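Local coordinates for protein D-alanyl-lipoteichoic acid synthetase (Streptococcus pneumoniae, PDB 3BMA) that probably takes part in the D-alanylation of lipoteichoic acid at the cell membrane, and has a fold consistent with the SGNH hydrolases, at residues C[143-146]-C[147-151]; C[154-157]-C[158-162]; C[277-280]-C[281-285]. The protein carries 1 engineered substitution. All blocks are in the same frame, centred on the assembly; numbering follows the deposited sequence.

Contact 1 (C[143-146]-C[147-151]); sequences SQYA and ATRLL
Thr148 OG1 gives its proton to Gln144 O at 2.7 Å, and Thr148 N bonds to the same oxygen at 3.3 Å. This is the i to i-4 hydroxyl bond of a threonine inside an alpha-helix, here helix 141-153. The hydroxyl can turn back because it sits beside the backbone N and anti to the carbonyl carbon (chi1 -53°). Ordinary helical bonds run alongside, among them Arg149 N to Tyr145 O at 3.0 Å.

Tyr145 and Arg149, also one turn apart, lie side by side and point the same way. Asp277 of helix 274-287 takes one bond from each: Tyr145 OH is hydrogen-bonded to OD1, and Arg149 NH2 makes a salt bridge with OD2. The carboxylate so fixes where both ends lie. Arg149 NH1 also bonds to Gln152.

Elsewhere on the helix, Ala146 packs on Tyr87 and Phe88 of helix 83-90, and Ala147 on Val163 and Leu166 of helix 160-167. The arginine's aliphatic part forms a CH-pi contact with the tyrosine. Arg149 CG stands over one face of the Tyr145 ring, offset toward the rim, 3.5 Å from Tyr145 CZ.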
ATOM      1  N   SER C 143      -7.772  25.233  -0.718  1.00 39.43           N
ATOM      2  CA  SER C 143      -6.719  24.218  -0.799  1.00 37.28           C
ATOM      3  C   SER C 143      -5.649  24.593  -1.819  1.00 33.61           C
ATOM      4  O   SER C 143      -4.468  24.352  -1.594  1.00 37.99           O
ATOM      5  CB  SER C 143      -7.307  22.844  -1.138  1.00 35.21           C
ATOM      6  OG  SER C 143      -7.387  22.634  -2.541  1.00 42.19           O
ATOM      7  N   GLN C 144      -6.078  25.179  -2.936  1.00 35.98           N
ATOM      8  CA  GLN C 144      -5.175  25.601  -4.002  1.00 31.99           C
ATOM      9  C   GLN C 144      -4.304  26.782  -3.573  1.00 38.57           C
ATOM     10  O   GLN C 144      -3.114  26.826  -3.890  1.00 39.82           O
ATOM     11  CB  GLN C 144      -5.972  25.944  -5.268  1.00 35.60           C
ATOM     12  CG  GLN C 144      -5.128  26.201  -6.522  1.00 34.70           C
ATOM     13  CD  GLN C 144      -4.784  27.668  -6.729  1.00 53.91           C
ATOM     14  OE1 GLN C 144      -5.650  28.541  -6.656  1.00 66.03           O
ATOM     15  NE2 GLN C 144      -3.512  27.943  -6.999  1.00 52.65           N
ATOM     16  N   TYR C 145      -4.901  27.730  -2.851  1.00 35.74           N
ATOM     17  CA  TYR C 145      -4.175  28.907  -2.391  1.00 32.37           C
ATOM     18  C   TYR C 145      -3.158  28.564  -1.295  1.00 29.93           C
ATOM     19  O   TYR C 145      -2.024  29.050  -1.324  1.00 34.29           O
ATOM     20  CB  TYR C 145      -5.132  30.031  -1.930  1.00 28.19           C
ATOM     21  CG  TYR C 145      -4.385  31.202  -1.333  1.00 32.64           C
ATOM     22  CD1 TYR C 145      -3.721  32.116  -2.148  1.00 28.40           C
ATOM     23  CD2 TYR C 145      -4.298  31.365   0.050  1.00 28.08           C
ATOM     24  CE1 TYR C 145      -3.010  33.172  -1.601  1.00 23.79           C
ATOM     25  CE2 TYR C 145      -3.591  32.413   0.604  1.00 18.88           C
ATOM     26  CZ  TYR C 145      -2.947  33.308  -0.223  1.00 22.11           C
ATOM     27  OH  TYR C 145      -2.233  34.344   0.335  1.00 28.87           O
ATOM     28  N   ALA C 146      -3.569  27.736  -0.339  1.00 29.17           N
ATOM     29  CA  ALA C 146      -2.722  27.384   0.806  1.00 25.28           C
ATOM     30  C   ALA C 146      -1.532  26.516   0.407  1.00 26.14           C
ATOM     31  O   ALA C 146      -0.470  26.593   1.029  1.00 30.61           O
ATOM     32  CB  ALA C 146      -3.545  26.697   1.889  1.00 19.08           C
ATOM     33  N   ALA C 147      -1.721  25.696  -0.629  1.00 31.06           N
ATOM     34  CA  ALA C 147      -0.643  24.890  -1.199  1.00 25.25           C
ATOM     35  C   ALA C 147       0.389  25.781  -1.860  1.00 26.83           C
ATOM     36  O   ALA C 147       1.590  25.535  -1.744  1.00 27.37           O
ATOM     37  CB  ALA C 147      -1.195  23.896  -2.203  1.00 24.77           C
ATOM     38  N   THR C 148      -0.099  26.807  -2.559  1.00 35.88           N
ATOM     39  CA  THR C 148       0.737  27.799  -3.234  1.00 31.20           C
ATOM     40  C   THR C 148       1.599  28.544  -2.220  1.00 30.67           C
ATOM     41  O   THR C 148       2.798  28.717  -2.431  1.00 36.12           O
ATOM     42  CB  THR C 148      -0.129  28.801  -4.033  1.00 33.50           C
ATOM     43  OG1 THR C 148      -1.006  28.080  -4.907  1.00 24.03           O
ATOM     44  CG2 THR C 148       0.730  29.752  -4.858  1.00 35.13           C
ATOM     45  N   ARG C 149       0.986  28.957  -1.112  1.00 32.54           N
ATOM     46  CA  ARG C 149       1.707  29.640  -0.040  1.00 32.23           C
ATOM     47  C   ARG C 149       2.744  28.750   0.633  1.00 31.52           C
ATOM     48  O   ARG C 149       3.778  29.243   1.076  1.00 33.36           O
ATOM     49  CB  ARG C 149       0.737  30.199   1.001  1.00 32.83           C
ATOM     50  CG  ARG C 149      -0.116  31.336   0.486  1.00 32.17           C
ATOM     51  CD  ARG C 149       0.701  32.590   0.255  1.00 14.78           C
ATOM     52  NE  ARG C 149       0.758  33.429   1.447  1.00 35.00           N
ATOM     53  CZ  ARG C 149       1.610  34.434   1.608  1.00 39.16           C
ATOM     54  NH1 ARG C 149       2.487  34.728   0.658  1.00 29.19           N
ATOM     55  NH2 ARG C 149       1.586  35.150   2.722  1.00 42.08           N
ATOM     56  N   LEU C 150       2.467  27.446   0.694  1.00 36.06           N
ATOM     57  CA  LEU C 150       3.405  26.473   1.260  1.00 37.20           C
ATOM     58  C   LEU C 150       4.660  26.293   0.411  1.00 35.29           C
ATOM     59  O   LEU C 150       5.766  26.236   0.944  1.00 39.47           O
ATOM     60  CB  LEU C 150       2.728  25.119   1.493  1.00 36.46           C
ATOM     61  CG  LEU C 150       2.299  24.769   2.918  1.00 31.26           C
ATOM     62  CD1 LEU C 150       1.689  23.383   2.932  1.00 29.06           C
ATOM     63  CD2 LEU C 150       3.463  24.840   3.886  1.00 27.97           C
ATOM     64  N   LEU C 151       4.480  26.226  -0.906  1.00 34.97           N
ATOM     65  CA  LEU C 151       5.597  26.091  -1.845  1.00 32.92           C
ATOM     66  C   LEU C 151       6.422  27.372  -1.987  1.00 36.57           C
ATOM     67  O   LEU C 151       7.571  27.323  -2.419  1.00 44.28           O
ATOM     68  CB  LEU C 151       5.098  25.626  -3.215  1.00 28.60           C
ATOM     69  CG  LEU C 151       4.595  24.183  -3.314  1.00 26.68           C
ATOM     70  CD1 LEU C 151       3.681  24.020  -4.506  1.00 29.29           C
ATOM     71  CD2 LEU C 151       5.745  23.183  -3.379  1.00 30.11           C
TER

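Contact 2 (C[154-157]-C[158-162]); sequences FPNV and AMKDL
Lys160 NZ is held by two oxygens, one on Asn156 and one on another subunit. It donates to Asn156 OD1 at 3.0 Å, and it forms a salt bridge with Glu171 of the third subunit. The ammonium approaches the amide oxygen nearly along the C=O axis, at a C=O...N angle of 170°. Asn156 lies in the loop between helices 141-153 and 160-167. Lys160 opens the second helix, directly after the N-cap residue Met159. The bond therefore spans the turn from loop to helix.

The lysine chain is extended beyond CG, with CG anti to the backbone N (chi1 -168°). It runs back along the loop and passes the carbonyl of Pro155, where Lys160 CE is 3.3 Å from Pro155 O. At its base, Lys160 CB lies 3.4 Å from Val157 O. The polar end thus reaches Asn156 while the methylenes lie against the loop backbone.

Val157 is buried, and its CG1 is 4.2 Å from Lys160 CB. Both side chains also pack on Leu151 of the preceding helix. The second subunit meets the same turn: Phe193 of that subunit packs edge-to-face with Phe154, and its Phe194 packs on Ala158.

The lysine thus ties a neutral amide of its own loop to a carboxylate of another chain. That acidic partner would favour the charged form of the amine, and the amide oxygen would help fix its position at the subunit interface.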
ATOM      1  N   PHE C 154       8.263  26.840   1.715  1.00 38.03           N
ATOM      2  CA  PHE C 154       9.197  25.727   1.605  1.00 32.16           C
ATOM      3  C   PHE C 154       9.204  25.210   0.169  1.00 37.48           C
ATOM      4  O   PHE C 154       8.409  24.326  -0.164  1.00 33.99           O
ATOM      5  CB  PHE C 154       8.791  24.568   2.516  1.00 29.60           C
ATOM      6  CG  PHE C 154       8.532  24.943   3.950  1.00 33.43           C
ATOM      7  CD1 PHE C 154       7.264  24.773   4.501  1.00 26.37           C
ATOM      8  CD2 PHE C 154       9.556  25.411   4.765  1.00 34.16           C
ATOM      9  CE1 PHE C 154       7.016  25.084   5.830  1.00 30.80           C
ATOM     10  CE2 PHE C 154       9.314  25.728   6.100  1.00 32.49           C
ATOM     11  CZ  PHE C 154       8.045  25.564   6.632  1.00 30.97           C
ATOM     12  N   PRO C 155      10.104  25.740  -0.684  1.00 40.33           N
ATOM     13  CA  PRO C 155      10.213  25.269  -2.074  1.00 42.25           C
ATOM     14  C   PRO C 155      10.514  23.769  -2.189  1.00 47.15           C
ATOM     15  O   PRO C 155      10.042  23.117  -3.122  1.00 46.40           O
ATOM     16  CB  PRO C 155      11.368  26.102  -2.639  1.00 42.92           C
ATOM     17  CG  PRO C 155      11.426  27.310  -1.769  1.00 41.39           C
ATOM     18  CD  PRO C 155      11.066  26.820  -0.401  1.00 39.10           C
ATOM     19  N   ASN C 156      11.282  23.237  -1.238  1.00 50.50           N
ATOM     20  CA  ASN C 156      11.517  21.799  -1.139  1.00 51.63           C
ATOM     21  C   ASN C 156      10.823  21.191   0.083  1.00 50.02           C
ATOM     22  O   ASN C 156      11.471  20.621   0.962  1.00 55.66           O
ATOM     23  CB  ASN C 156      13.021  21.495  -1.129  1.00 50.72           C
ATOM     24  CG  ASN C 156      13.652  21.612  -2.505  1.00 56.71           C
ATOM     25  OD1 ASN C 156      12.998  21.405  -3.529  1.00 57.29           O
ATOM     26  ND2 ASN C 156      14.940  21.933  -2.534  1.00 65.88           N
ATOM     27  N   VAL C 157       9.499  21.318   0.118  1.00 48.21           N
ATOM     28  CA  VAL C 157       8.669  20.805   1.213  1.00 43.96           C
ATOM     29  C   VAL C 157       8.584  19.268   1.175  1.00 42.09           C
ATOM     30  O   VAL C 157       8.803  18.652   0.130  1.00 44.45           O
ATOM     31  CB  VAL C 157       7.243  21.480   1.187  1.00 42.81           C
ATOM     32  CG1 VAL C 157       6.384  20.981   0.015  1.00 44.03           C
ATOM     33  CG2 VAL C 157       6.512  21.338   2.518  1.00 30.22           C
ATOM     34  N   ALA C 158       8.307  18.662   2.328  1.00 42.09           N
ATOM     35  CA  ALA C 158       7.981  17.244   2.405  1.00 43.78           C
ATOM     36  C   ALA C 158       6.659  16.997   1.689  1.00 46.08           C
ATOM     37  O   ALA C 158       5.746  17.825   1.767  1.00 51.37           O
ATOM     38  CB  ALA C 158       7.895  16.798   3.855  1.00 45.89           C
ATOM     39  N   MET C 159       6.579  15.866   0.989  1.00 47.21           N
ATOM     40  CA  MET C 159       5.450  15.518   0.109  1.00 46.75           C
ATOM     41  C   MET C 159       5.161  16.609  -0.930  1.00 44.21           C
ATOM     42  O   MET C 159       4.008  16.996  -1.148  1.00 45.30           O
ATOM     43  CB  MET C 159       4.202  15.138   0.918  1.00 44.62           C
ATOM     44  CG  MET C 159       4.345  13.821   1.666  1.00 47.74           C
ATOM     45  SD  MET C 159       3.079  13.598   2.917  1.00 40.69           S
ATOM     46  CE  MET C 159       3.599  14.802   4.124  1.00 27.23           C
ATOM     47  N   LYS C 160       6.238  17.080  -1.560  1.00 40.58           N
ATOM     48  CA  LYS C 160       6.221  18.132  -2.577  1.00 42.33           C
ATOM     49  C   LYS C 160       5.310  17.807  -3.764  1.00 43.29           C
ATOM     50  O   LYS C 160       4.658  18.699  -4.304  1.00 46.63           O
ATOM     51  CB  LYS C 160       7.655  18.392  -3.057  1.00 41.11           C
ATOM     52  CG  LYS C 160       7.856  19.649  -3.896  1.00 48.31           C
ATOM     53  CD  LYS C 160       9.335  19.866  -4.191  1.00 50.88           C
ATOM     54  CE  LYS C 160       9.547  20.749  -5.413  1.00 59.35           C
ATOM     55  NZ  LYS C 160      10.994  20.980  -5.687  1.00 57.06           N
ATOM     56  N   ASP C 161       5.257  16.530  -4.144  1.00 40.91           N
ATOM     57  CA  ASP C 161       4.413  16.056  -5.248  1.00 45.42           C
ATOM     58  C   ASP C 161       2.916  16.275  -4.987  1.00 44.69           C
ATOM     59  O   ASP C 161       2.156  16.588  -5.906  1.00 41.20           O
ATOM     60  CB  ASP C 161       4.696  14.572  -5.544  1.00 41.31           C
ATOM     61  CG  ASP C 161       4.389  13.658  -4.352  1.00 51.94           C
ATOM     62  OD1 ASP C 161       3.456  12.834  -4.462  1.00 53.22           O
ATOM     63  OD2 ASP C 161       5.066  13.768  -3.304  1.00 54.75           O
ATOM     64  N   LEU C 162       2.519  16.128  -3.725  1.00 43.96           N
ATOM     65  CA  LEU C 162       1.123  16.221  -3.316  1.00 42.83           C
ATOM     66  C   LEU C 162       0.687  17.675  -3.177  1.00 41.70           C
ATOM     67  O   LEU C 162      -0.437  18.027  -3.537  1.00 46.91           O
ATOM     68  CB  LEU C 162       0.902  15.457  -2.005  1.00 41.75           C
ATOM     69  CG  LEU C 162       1.154  13.944  -2.054  1.00 29.34           C
ATOM     70  CD1 LEU C 162       1.247  13.346  -0.660  1.00 46.04           C
ATOM     71  CD2 LEU C 162       0.083  13.243  -2.850  1.00 26.90           C
TER

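Contact 3 (C[277-280]-C[281-285]); sequences DLQL and VLTQF
Gln279 O accepts two bonds from Thr283, one turn further along helix 274-287. Thr283 OG1 donates to it at 2.6 Å, nearly in line with the C=O bond (C=O...O angle 163°). Thr283 N donates to it at 3.2 Å from above the carbonyl plane. Regular alpha-helical bonds run on either side in sequence: Leu282 N to Leu278 O at 3.1 Å, and Gln284 N to Leu280 O at 3.1 Å.

A water also joins their side chains. It accepts from Gln279 NE2 at 3.0 Å and donates to Thr283 OG1 at 2.6 Å. Gln279 starts with CG anti to the backbone N (chi1 -165°) and then bends at chi2 (54°), which brings its amide to the water. The two side chains cross at about a right angle. The amide of Gln279 has further partners: NE2 bonds to Gln328, and OE1 to Gln324 of helix 311-326.

Among the apolar contacts, Leu278 CG packs on Leu282 CD1 at 4.1 Å. Within 281-285, Val281 CG1 lies over one face of the Phe285 ring, offset toward its rim. Separately, the Leu282 CD1 methyl sits beside the amide oxygen Gln279 OE1 at 3.8 Å, these two side chains also crossing at about a right angle. Leu282 and Phe285 pack on Phe294 of strand 291-296, and Leu280 on Leu84 and Tyr87 of helix 83-90. Helix 274-287 thus packs on both the central parallel sheet and helix 83-90, consistent with an SGNH-hydrolase-like fold.

Gln279 and Thr283 are buried, so their hydrogen-bonding groups need partners inside the protein. Thr283 OG1 gives its proton to the helix backbone and accepts one from the water. The water thereby ties the hydroxyl to the amide of Gln279, which other glutamines hold in turn.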
ATOM      1  N   ASP C 277      -4.430  35.528   3.019  1.00 33.11           N
ATOM      2  CA  ASP C 277      -4.200  34.548   4.086  1.00 27.55           C
ATOM      3  C   ASP C 277      -5.359  34.556   5.070  1.00 30.57           C
ATOM      4  O   ASP C 277      -5.726  33.510   5.600  1.00 36.28           O
ATOM      5  CB  ASP C 277      -2.890  34.818   4.844  1.00 29.46           C
ATOM      6  CG  ASP C 277      -1.639  34.522   4.019  1.00 32.93           C
ATOM      7  OD1 ASP C 277      -1.747  33.986   2.895  1.00 27.08           O
ATOM      8  OD2 ASP C 277      -0.529  34.838   4.509  1.00 26.27           O
ATOM      9  N   LEU C 278      -5.917  35.744   5.317  1.00 35.44           N
ATOM     10  CA  LEU C 278      -7.085  35.916   6.196  1.00 29.05           C
ATOM     11  C   LEU C 278      -8.305  35.183   5.646  1.00 20.13           C
ATOM     12  O   LEU C 278      -9.076  34.603   6.404  1.00 32.54           O
ATOM     13  CB  LEU C 278      -7.400  37.404   6.411  1.00 32.68           C
ATOM     14  CG  LEU C 278      -8.663  37.821   7.182  1.00 34.05           C
ATOM     15  CD1 LEU C 278      -8.573  37.452   8.664  1.00 33.85           C
ATOM     16  CD2 LEU C 278      -8.920  39.309   7.009  1.00 21.94           C
ATOM     17  N   GLN C 279      -8.444  35.183   4.323  1.00 27.54           N
ATOM     18  CA  GLN C 279      -9.521  34.470   3.645  1.00 26.21           C
ATOM     19  C   GLN C 279      -9.494  32.945   3.852  1.00 29.10           C
ATOM     20  O   GLN C 279     -10.528  32.293   3.752  1.00 36.87           O
ATOM     21  CB  GLN C 279      -9.529  34.834   2.154  1.00 28.42           C
ATOM     22  CG  GLN C 279     -10.801  34.456   1.392  1.00 28.48           C
ATOM     23  CD  GLN C 279     -12.080  34.991   2.023  1.00 31.46           C
ATOM     24  OE1 GLN C 279     -12.094  36.058   2.641  1.00 33.07           O
ATOM     25  NE2 GLN C 279     -13.166  34.246   1.859  1.00 31.08           N
ATOM     26  N   LEU C 280      -8.322  32.386   4.148  1.00 31.79           N
ATOM     27  CA  LEU C 280      -8.208  30.968   4.497  1.00 27.57           C
ATOM     28  C   LEU C 280      -8.883  30.677   5.825  1.00 27.60           C
ATOM     29  O   LEU C 280      -9.656  29.728   5.942  1.00 31.24           O
ATOM     30  CB  LEU C 280      -6.743  30.537   4.562  1.00 23.70           C
ATOM     31  CG  LEU C 280      -6.007  30.418   3.230  1.00 30.52           C
ATOM     32  CD1 LEU C 280      -4.540  30.215   3.475  1.00 31.43           C
ATOM     33  CD2 LEU C 280      -6.567  29.269   2.421  1.00  6.37           C
ATOM     34  N   VAL C 281      -8.571  31.504   6.818  1.00 25.90           N
ATOM     35  CA  VAL C 281      -9.154  31.416   8.149  1.00 24.70           C
ATOM     36  C   VAL C 281     -10.686  31.554   8.106  1.00 29.57           C
ATOM     37  O   VAL C 281     -11.398  30.703   8.642  1.00 37.38           O
ATOM     38  CB  VAL C 281      -8.508  32.471   9.085  1.00 24.84           C
ATOM     39  CG1 VAL C 281      -9.342  32.719  10.332  1.00 20.17           C
ATOM     40  CG2 VAL C 281      -7.094  32.051   9.460  1.00 23.18           C
ATOM     41  N   LEU C 282     -11.176  32.599   7.433  1.00 28.23           N
ATOM     42  CA  LEU C 282     -12.613  32.889   7.340  1.00 26.44           C
ATOM     43  C   LEU C 282     -13.393  31.763   6.681  1.00 30.41           C
ATOM     44  O   LEU C 282     -14.506  31.450   7.110  1.00 32.74           O
ATOM     45  CB  LEU C 282     -12.864  34.210   6.597  1.00 21.20           C
ATOM     46  CG  LEU C 282     -12.218  35.476   7.177  1.00 24.11           C
ATOM     47  CD1 LEU C 282     -12.529  36.692   6.326  1.00 32.21           C
ATOM     48  CD2 LEU C 282     -12.629  35.713   8.624  1.00 24.70           C
ATOM     49  N   THR C 283     -12.795  31.158   5.650  1.00 25.65           N
ATOM     50  CA  THR C 283     -13.354  29.981   4.976  1.00 29.54           C
ATOM     51  C   THR C 283     -13.472  28.799   5.932  1.00 31.97           C
ATOM     52  O   THR C 283     -14.496  28.110   5.946  1.00 35.97           O
ATOM     53  CB  THR C 283     -12.507  29.570   3.750  1.00 20.06           C
ATOM     54  OG1 THR C 283     -12.332  30.704   2.894  1.00 21.58           O
ATOM     55  CG2 THR C 283     -13.182  28.461   2.961  1.00 30.51           C
ATOM     56  N   GLN C 284     -12.434  28.585   6.741  1.00 33.09           N
ATOM     57  CA  GLN C 284     -12.449  27.526   7.746  1.00 32.31           C
ATOM     58  C   GLN C 284     -13.514  27.785   8.813  1.00 33.76           C
ATOM     59  O   GLN C 284     -14.193  26.857   9.255  1.00 37.10           O
ATOM     60  CB  GLN C 284     -11.071  27.346   8.389  1.00 30.67           C
ATOM     61  CG  GLN C 284     -10.907  26.004   9.101  1.00 26.45           C
ATOM     62  CD  GLN C 284     -11.278  24.828   8.209  1.00 35.88           C
ATOM     63  OE1 GLN C 284     -10.654  24.597   7.171  1.00 23.75           O
ATOM     64  NE2 GLN C 284     -12.299  24.082   8.609  1.00 29.63           N
ATOM     65  N   PHE C 285     -13.665  29.053   9.195  1.00 29.34           N
ATOM     66  CA  PHE C 285     -14.706  29.478  10.133  1.00 31.38           C
ATOM     67  C   PHE C 285     -16.116  29.217   9.597  1.00 28.09           C
ATOM     68  O   PHE C 285     -17.019  28.865  10.355  1.00 34.93           O
ATOM     69  CB  PHE C 285     -14.547  30.964  10.483  1.00 23.85           C
ATOM     70  CG  PHE C 285     -13.432  31.259  11.461  1.00 33.42           C
ATOM     71  CD1 PHE C 285     -12.705  30.230  12.070  1.00 26.53           C
ATOM     72  CD2 PHE C 285     -13.137  32.575  11.806  1.00 22.71           C
ATOM     73  CE1 PHE C 285     -11.697  30.515  12.988  1.00 20.77           C
ATOM     74  CE2 PHE C 285     -12.129  32.868  12.726  1.00 22.41           C
ATOM     75  CZ  PHE C 285     -11.404  31.838  13.311  1.00 19.36           C
TER
HETATM   76  O   HOH W   1     -13.639  31.470   0.805  1.00 44.23           O

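How the contacts relate
Contacts 1 and 3 are buried spans of two helices that pack on each other, while contact 2 is a partly exposed turn at subunit interfaces. Both helical contacts have a threonine hydroxyl bonded one turn back. They are joined by a charge and hydrogen-bond pairing at Asp277 and by Leu280 packing on Tyr145 and Ala146. Contact 3 lies nearest the centre of the chain and reaches the sheet. Contact 1 lies on helix 141-153, and contact 2 is the loop after it together with the start of helix 160-167. Contacts 2 and 3 do not touch, their nearest atoms being about 12 Å apart. Charge is paired within the chain at 1 and 3, but across subunits at 2.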